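Local atomic coordinates of Sodium/calcium exchanger membrane region domain-containing protein (Archaeoglobus fulgidus, PDB entry 4KPP), a protein that probably exchanges protons for calcium ions across the membrane, as a bundle of transmembrane helices belonging to the sodium/calcium exchanger family. Residues S39-A42 with V43-S47; Y99-A102 with N103-A107; A253-S256 with P257-I260. One frame throughout, in Å; residues are numbered along the deposited sequence.

Overall arrangement
None of the three contacts closes a long loop: each is about two turns of a single helix, and they follow in series without nesting or crossing. Nearest the N terminus, contact 1 sits in helix 32-60; contact 2 lies in helix 96-127, its centre about 20 Å away. Both fall in the first sodium/calcium exchanger region of the chain, contact 3 in the second, on helix 242-267. This last contact joins the others in space: its P257 packs on S47 of contact 1, and E255 comes near A107 of contact 2. Helix 242-267 therefore lies beside helices of the first region, tying the two regions together inside the bundle.

Contact 1 of 3, residues S39-A42 with V43-S47; sequences SGLA and VVSAS
S45 folds its hydroxyl back onto the carbonyl of L41, one turn earlier in helix 32-60. From its CB, 3.3 Å from L41 O, the side chain turns toward the preceding turn; with OG beside the backbone N and opposite the carbonyl carbon (chi1 -51°), the oxygen ends 2.5 Å from L41 O. This is a hydrogen bond from the hydroxyl, though so short a length is doubtful in detail. L41 O also takes the backbone bond from S45 N at 3.1 Å, so two donors of one residue grip one carbonyl. Beyond the oxygen, CD1 of L41 passes 4.1 Å from OG, and L16 and T17 touch the serine from outside. A hydroxyl that bonds its own helix is a common way for serine to sit in a transmembrane helix, which this segment is predicted to be. The same i to i+4 ladder runs on with V44 N to G40 O at 3.1 Å, and A46 N to A42 O at 2.9 Å. Both valines set CG2 beside the backbone N, and CG2 of V43 lies beside S39 O, at 3.2 Å, next to the backbone bond from V43 N. Small A42 and A46 suit a face pressed against T219 of helix 202-221, whereas V44, with its branched, greasy surface, meets P257 of helix 242-267.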
ATOM      1  N   SER A  39      20.217   2.902  -2.495  1.00 25.43           N
ATOM      2  CA  SER A  39      19.155   3.733  -1.935  1.00 26.84           C
ATOM      3  C   SER A  39      17.892   2.908  -1.736  1.00 22.54           C
ATOM      4  O   SER A  39      17.158   3.104  -0.763  1.00 18.30           O
ATOM      5  CB  SER A  39      18.871   4.936  -2.836  1.00 27.50           C
ATOM      6  OG  SER A  39      18.511   4.507  -4.137  1.00 32.31           O
ATOM      7  N   GLY A  40      17.653   1.983  -2.661  1.00 22.59           N
ATOM      8  CA  GLY A  40      16.551   1.045  -2.552  1.00 23.53           C
ATOM      9  C   GLY A  40      16.746   0.070  -1.404  1.00 27.13           C
ATOM     10  O   GLY A  40      15.786  -0.301  -0.724  1.00 32.23           O
ATOM     11  N   LEU A  41      17.988  -0.351  -1.188  1.00 22.32           N
ATOM     12  CA  LEU A  41      18.299  -1.224  -0.063  1.00 25.14           C
ATOM     13  C   LEU A  41      17.979  -0.515   1.253  1.00 21.44           C
ATOM     14  O   LEU A  41      17.399  -1.107   2.163  1.00 20.41           O
ATOM     15  CB  LEU A  41      19.767  -1.660  -0.103  1.00 29.80           C
ATOM     16  CG  LEU A  41      20.258  -2.591   1.009  1.00 32.74           C
ATOM     17  CD1 LEU A  41      19.429  -3.870   1.054  1.00 33.79           C
ATOM     18  CD2 LEU A  41      21.738  -2.912   0.830  1.00 33.51           C
ATOM     19  N   ALA A  42      18.345   0.761   1.335  1.00 22.71           N
ATOM     20  CA  ALA A  42      18.066   1.568   2.520  1.00 23.78           C
ATOM     21  C   ALA A  42      16.567   1.762   2.761  1.00 21.94           C
ATOM     22  O   ALA A  42      16.112   1.708   3.903  1.00 20.53           O
ATOM     23  CB  ALA A  42      18.780   2.918   2.434  1.00 15.64           C
ATOM     24  N   VAL A  43      15.802   1.984   1.693  1.00 23.69           N
ATOM     25  CA  VAL A  43      14.360   2.202   1.828  1.00 25.87           C
ATOM     26  C   VAL A  43      13.663   0.963   2.373  1.00 21.31           C
ATOM     27  O   VAL A  43      12.917   1.035   3.350  1.00 22.58           O
ATOM     28  CB  VAL A  43      13.697   2.594   0.492  1.00 29.61           C
ATOM     29  CG1 VAL A  43      12.182   2.551   0.620  1.00 31.55           C
ATOM     30  CG2 VAL A  43      14.147   3.971   0.056  1.00 28.08           C
ATOM     31  N   VAL A  44      13.914  -0.171   1.733  1.00 20.77           N
ATOM     32  CA  VAL A  44      13.336  -1.442   2.151  1.00 23.96           C
ATOM     33  C   VAL A  44      13.703  -1.769   3.602  1.00 26.06           C
ATOM     34  O   VAL A  44      12.854  -2.192   4.385  1.00 26.07           O
ATOM     35  CB  VAL A  44      13.788  -2.582   1.211  1.00 26.49           C
ATOM     36  CG1 VAL A  44      13.419  -3.944   1.780  1.00 27.23           C
ATOM     37  CG2 VAL A  44      13.187  -2.394  -0.178  1.00 26.20           C
ATOM     38  N   SER A  45      14.968  -1.552   3.951  1.00 29.78           N
ATOM     39  CA  SER A  45      15.459  -1.808   5.305  1.00 29.81           C
ATOM     40  C   SER A  45      14.744  -0.942   6.337  1.00 27.91           C
ATOM     41  O   SER A  45      14.251  -1.443   7.349  1.00 27.20           O
ATOM     42  CB  SER A  45      16.965  -1.561   5.377  1.00 28.79           C
ATOM     43  OG  SER A  45      17.623  -2.257   4.335  1.00 38.38           O
ATOM     44  N   ALA A  46      14.689   0.357   6.066  1.00 24.78           N
ATOM     45  CA  ALA A  46      14.012   1.296   6.950  1.00 26.71           C
ATOM     46  C   ALA A  46      12.534   0.945   7.110  1.00 28.02           C
ATOM     47  O   ALA A  46      11.924   1.252   8.132  1.00 30.09           O
ATOM     48  CB  ALA A  46      14.175   2.721   6.436  1.00 25.27           C
ATOM     49  N   SER A  47      11.967   0.293   6.099  1.00 27.20           N
ATOM     50  CA  SER A  47      10.566  -0.110   6.142  1.00 29.01           C
ATOM     51  C   SER A  47      10.295  -1.195   7.186  1.00 28.07           C
ATOM     52  O   SER A  47       9.273  -1.156   7.872  1.00 26.00           O
ATOM     53  CB  SER A  47      10.087  -0.568   4.763  1.00 30.54           C
ATOM     54  OG  SER A  47       8.717  -0.925   4.801  1.00 33.90           O
TER

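Contact 2 of 3, residues Y99-A102 with N103-A107; sequences YATA and NMTGA
N103 opens the turn by giving its backbone N-H to Y99 O at 2.8 Å, and its CB lies 3.2 Å from the same oxygen. With CG anti to the backbone N (chi1 -177°), the amide is carried outward from helix 96-127 toward helix 242-267, where ND2 bonds V246 O, a buried cross-link that suits an asparagine. Y99 reaches that helix too, by an edge-to-face stack with F243. M104 follows with only a weak bond, N to A100 O at 3.3 Å; its flexible thioether chain bends away to pack among D82, L289 and I290. T105 then binds T101 O through its backbone N at 2.9 Å. Its OG1 stands between two carbonyls, 2.9 Å from T101 O and 3.0 Å from A102 O, while CG2 approaches CG2 of T101 at 4.2 Å. G106 continues the ladder to A102 O with a backbone bare of any side chain, adding no bulk to a fully buried turn. The single hydroxyl proton of T105 has both carbonyls within reach, and the geometry does not settle how it divides between them; the buried hydroxyl thus has carbonyl oxygens of its own helix, and a weak link to Q247 of helix 242-267, to satisfy it.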
ATOM      1  N   TYR A  99       3.764  10.375 -13.950  1.00 24.19           N
ATOM      2  CA  TYR A  99       4.414   9.418 -13.054  1.00 27.45           C
ATOM      3  C   TYR A  99       3.694   9.292 -11.711  1.00 26.70           C
ATOM      4  O   TYR A  99       3.616   8.202 -11.144  1.00 25.92           O
ATOM      5  CB  TYR A  99       5.884   9.784 -12.826  1.00 28.52           C
ATOM      6  CG  TYR A  99       6.768   9.661 -14.054  1.00 29.84           C
ATOM      7  CD1 TYR A  99       6.340   8.973 -15.187  1.00 28.56           C
ATOM      8  CD2 TYR A  99       8.037  10.226 -14.074  1.00 29.21           C
ATOM      9  CE1 TYR A  99       7.154   8.864 -16.309  1.00 26.24           C
ATOM     10  CE2 TYR A  99       8.857  10.120 -15.187  1.00 27.63           C
ATOM     11  CZ  TYR A  99       8.412   9.440 -16.300  1.00 25.46           C
ATOM     12  OH  TYR A  99       9.232   9.338 -17.403  1.00 26.98           O
ATOM     13  N   ALA A 100       3.167  10.406 -11.212  1.00 25.20           N
ATOM     14  CA  ALA A 100       2.490  10.418  -9.920  1.00 25.82           C
ATOM     15  C   ALA A 100       1.283   9.493  -9.926  1.00 23.32           C
ATOM     16  O   ALA A 100       1.057   8.744  -8.974  1.00 21.89           O
ATOM     17  CB  ALA A 100       2.072  11.837  -9.547  1.00 28.23           C
ATOM     18  N   THR A 101       0.516   9.538 -11.008  1.00 23.90           N
ATOM     19  CA  THR A 101      -0.683   8.716 -11.112  1.00 24.50           C
ATOM     20  C   THR A 101      -0.347   7.281 -11.509  1.00 23.14           C
ATOM     21  O   THR A 101      -0.954   6.333 -11.011  1.00 25.29           O
ATOM     22  CB  THR A 101      -1.700   9.313 -12.094  1.00 26.75           C
ATOM     23  OG1 THR A 101      -1.950  10.680 -11.743  1.00 27.92           O
ATOM     24  CG2 THR A 101      -3.003   8.531 -12.040  1.00 27.36           C
ATOM     25  N   ALA A 102       0.631   7.130 -12.397  1.00 22.07           N
ATOM     26  CA  ALA A 102       1.086   5.808 -12.822  1.00 22.31           C
ATOM     27  C   ALA A 102       1.642   5.000 -11.651  1.00 20.24           C
ATOM     28  O   ALA A 102       1.391   3.803 -11.543  1.00 25.41           O
ATOM     29  CB  ALA A 102       2.125   5.928 -13.931  1.00 25.01           C
ATOM     30  N   ASN A 103       2.401   5.658 -10.780  1.00 19.18           N
ATOM     31  CA  ASN A 103       2.974   4.993  -9.611  1.00 21.22           C
ATOM     32  C   ASN A 103       1.898   4.581  -8.611  1.00 24.27           C
ATOM     33  O   ASN A 103       1.965   3.508  -8.008  1.00 26.28           O
ATOM     34  CB  ASN A 103       4.013   5.893  -8.936  1.00 20.18           C
ATOM     35  CG  ASN A 103       4.692   5.220  -7.759  1.00 23.37           C
ATOM     36  OD1 ASN A 103       4.282   5.391  -6.611  1.00 24.32           O
ATOM     37  ND2 ASN A 103       5.738   4.450  -8.041  1.00 24.24           N
ATOM     38  N   MET A 104       0.901   5.442  -8.450  1.00 22.37           N
ATOM     39  CA  MET A 104      -0.205   5.190  -7.537  1.00 18.90           C
ATOM     40  C   MET A 104      -1.060   4.015  -8.007  1.00 19.98           C
ATOM     41  O   MET A 104      -1.434   3.146  -7.218  1.00 21.62           O
ATOM     42  CB  MET A 104      -1.068   6.445  -7.425  1.00 20.22           C
ATOM     43  CG  MET A 104      -2.097   6.405  -6.317  1.00 24.14           C
ATOM     44  SD  MET A 104      -3.756   6.696  -6.955  1.00 55.00           S
ATOM     45  CE  MET A 104      -4.146   5.089  -7.590  1.00 13.20           C
ATOM     46  N   THR A 105      -1.382   4.002  -9.296  1.00 20.29           N
ATOM     47  CA  THR A 105      -2.195   2.937  -9.868  1.00 22.47           C
ATOM     48  C   THR A 105      -1.415   1.628  -9.886  1.00 23.76           C
ATOM     49  O   THR A 105      -1.976   0.550  -9.663  1.00 23.43           O
ATOM     50  CB  THR A 105      -2.670   3.286 -11.292  1.00 26.16           C
ATOM     51  OG1 THR A 105      -1.544   3.655 -12.096  1.00 29.88           O
ATOM     52  CG2 THR A 105      -3.666   4.443 -11.257  1.00 23.83           C
ATOM     53  N   GLY A 106      -0.116   1.728 -10.144  1.00 21.77           N
ATOM     54  CA  GLY A 106       0.754   0.569 -10.102  1.00 21.75           C
ATOM     55  C   GLY A 106       0.760  -0.061  -8.724  1.00 22.11           C
ATOM     56  O   GLY A 106       0.622  -1.279  -8.587  1.00 23.75           O
ATOM     57  N   ALA A 107       0.909   0.775  -7.702  1.00 17.93           N
ATOM     58  CA  ALA A 107       0.930   0.301  -6.323  1.00 19.33           C
ATOM     59  C   ALA A 107      -0.357  -0.441  -5.976  1.00 22.73           C
ATOM     60  O   ALA A 107      -0.312  -1.549  -5.441  1.00 22.18           O
ATOM     61  CB  ALA A 107       1.164   1.459  -5.361  1.00 16.49           C
TER

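Contact 3 of 3, residues A253-S256 with P257-I260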
ATOM      1  N   ALA A 253       9.432  -2.368  -4.933  1.00 42.76           N
ATOM      2  CA  ALA A 253      10.386  -2.102  -3.865  1.00 45.40           C
ATOM      3  C   ALA A 253       9.706  -1.507  -2.634  1.00 47.81           C
ATOM      4  O   ALA A 253      10.229  -1.597  -1.522  1.00 51.22           O
ATOM      5  CB  ALA A 253      11.489  -1.181  -4.362  1.00 45.74           C
ATOM      6  N   SER A 254       8.542  -0.896  -2.836  1.00 45.56           N
ATOM      7  CA  SER A 254       7.819  -0.255  -1.742  1.00 41.03           C
ATOM      8  C   SER A 254       6.851  -1.220  -1.057  1.00 39.48           C
ATOM      9  O   SER A 254       6.610  -1.118   0.144  1.00 40.20           O
ATOM     10  CB  SER A 254       7.064   0.983  -2.246  1.00 37.45           C
ATOM     11  OG  SER A 254       7.945   1.935  -2.824  1.00 33.50           O
ATOM     12  N   GLU A 255       6.300  -2.156  -1.828  1.00 33.43           N
ATOM     13  CA  GLU A 255       5.299  -3.083  -1.308  1.00 33.62           C
ATOM     14  C   GLU A 255       5.907  -4.413  -0.855  1.00 36.17           C
ATOM     15  O   GLU A 255       5.232  -5.227  -0.222  1.00 41.30           O
ATOM     16  CB  GLU A 255       4.205  -3.332  -2.352  1.00 35.70           C
ATOM     17  CG  GLU A 255       3.527  -2.073  -2.891  1.00 37.61           C
ATOM     18  CD  GLU A 255       2.573  -1.428  -1.897  1.00 41.47           C
ATOM     19  OE1 GLU A 255       2.658  -0.194  -1.719  1.00 42.25           O
ATOM     20  OE2 GLU A 255       1.734  -2.146  -1.308  1.00 36.81           O
ATOM     21  N   SER A 256       7.178  -4.633  -1.178  1.00 30.48           N
ATOM     22  CA  SER A 256       7.878  -5.856  -0.769  1.00 33.99           C
ATOM     23  C   SER A 256       7.984  -6.096   0.748  1.00 37.50           C
ATOM     24  O   SER A 256       7.711  -7.207   1.207  1.00 37.28           O
ATOM     25  CB  SER A 256       9.265  -5.944  -1.417  1.00 38.01           C
ATOM     26  OG  SER A 256       9.157  -6.168  -2.811  1.00 44.24           O
ATOM     27  N   PRO A 257       8.405  -5.077   1.527  1.00 37.72           N
ATOM     28  CA  PRO A 257       8.500  -5.314   2.973  1.00 38.06           C
ATOM     29  C   PRO A 257       7.153  -5.686   3.578  1.00 34.69           C
ATOM     30  O   PRO A 257       7.087  -6.534   4.470  1.00 33.63           O
ATOM     31  CB  PRO A 257       8.958  -3.959   3.520  1.00 37.38           C
ATOM     32  CG  PRO A 257       9.695  -3.335   2.386  1.00 38.46           C
ATOM     33  CD  PRO A 257       8.937  -3.748   1.162  1.00 36.32           C
ATOM     34  N   GLU A 258       6.095  -5.054   3.083  1.00 31.19           N
ATOM     35  CA  GLU A 258       4.734  -5.358   3.507  1.00 37.15           C
ATOM     36  C   GLU A 258       4.358  -6.795   3.155  1.00 37.18           C
ATOM     37  O   GLU A 258       3.709  -7.487   3.939  1.00 37.01           O
ATOM     38  CB  GLU A 258       3.757  -4.393   2.840  1.00 41.87           C
ATOM     39  CG  GLU A 258       2.298  -4.766   3.000  1.00 46.87           C
ATOM     40  CD  GLU A 258       1.453  -4.243   1.861  1.00 52.36           C
ATOM     41  OE1 GLU A 258       0.234  -4.056   2.051  1.00 54.49           O
ATOM     42  OE2 GLU A 258       2.014  -4.022   0.768  1.00 54.34           O
ATOM     43  N   LEU A 259       4.769  -7.234   1.969  1.00 37.92           N
ATOM     44  CA  LEU A 259       4.488  -8.590   1.510  1.00 39.19           C
ATOM     45  C   LEU A 259       5.240  -9.629   2.335  1.00 37.99           C
ATOM     46  O   LEU A 259       4.672 -10.647   2.726  1.00 40.70           O
ATOM     47  CB  LEU A 259       4.839  -8.739   0.029  1.00 42.56           C
ATOM     48  CG  LEU A 259       3.672  -8.715  -0.959  1.00 46.05           C
ATOM     49  CD1 LEU A 259       2.737  -9.884  -0.691  1.00 45.87           C
ATOM     50  CD2 LEU A 259       2.916  -7.394  -0.895  1.00 47.60           C
ATOM     51  N   ILE A 260       6.516  -9.365   2.595  1.00 32.31           N
ATOM     52  CA  ILE A 260       7.349 -10.267   3.385  1.00 33.52           C
ATOM     53  C   ILE A 260       6.785 -10.498   4.790  1.00 32.04           C
ATOM     54  O   ILE A 260       6.771 -11.626   5.285  1.00 31.27           O
ATOM     55  CB  ILE A 260       8.798  -9.744   3.479  1.00 34.63           C
ATOM     56  CG1 ILE A 260       9.458  -9.770   2.100  1.00 36.50           C
ATOM     57  CG2 ILE A 260       9.612 -10.573   4.462  1.00 37.78           C
ATOM     58  CD1 ILE A 260      10.843  -9.152   2.074  1.00 38.04           C
TER
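A proline kink in transmembrane helix 242-267 shapes this turn, where the sequence ESPE places two glutamates around S256 and P257. P257 has no N-H to offer, and its ring carbon CD instead stands 3.7 Å from A253 O, where an unbroken helix would have a hydrogen bond; E258 N does not reach S254 O either. Regular helix resumes at once, with L259 N to E255 O at 3.0 Å and I260 N to S256 O at 2.8 Å. CB of S256 points away overall, yet lies a tight 3.4 Å from P257 CD, as the ring of the next residue crowds it; its OG bonds back to L252 O. The side chains of E255 and E258 run alongside each other in one direction. E255 is bent (chi2 -74°) and E258 extended, which brings OE2 of E255 to 2.8 Å from OE2 of E258, with the carboxylate planes turned 79° apart. Helix 271-285 helps to orient both: Q285 NE2 binds E255 OE2, and S281 OG bonds E258 OE1. E78 of helix 76-91 also touches E255, gathering a third acid. Such a buried acidic cluster beside a kink is consistent with a place in the cation pathway, although the calcium seen here is bound at another site. So short an approach is hard to reconcile with two full charges and suggests that a proton is probably shared there; the geometry does not say which residue carries it, but it would fit a proton-coupled exchanger.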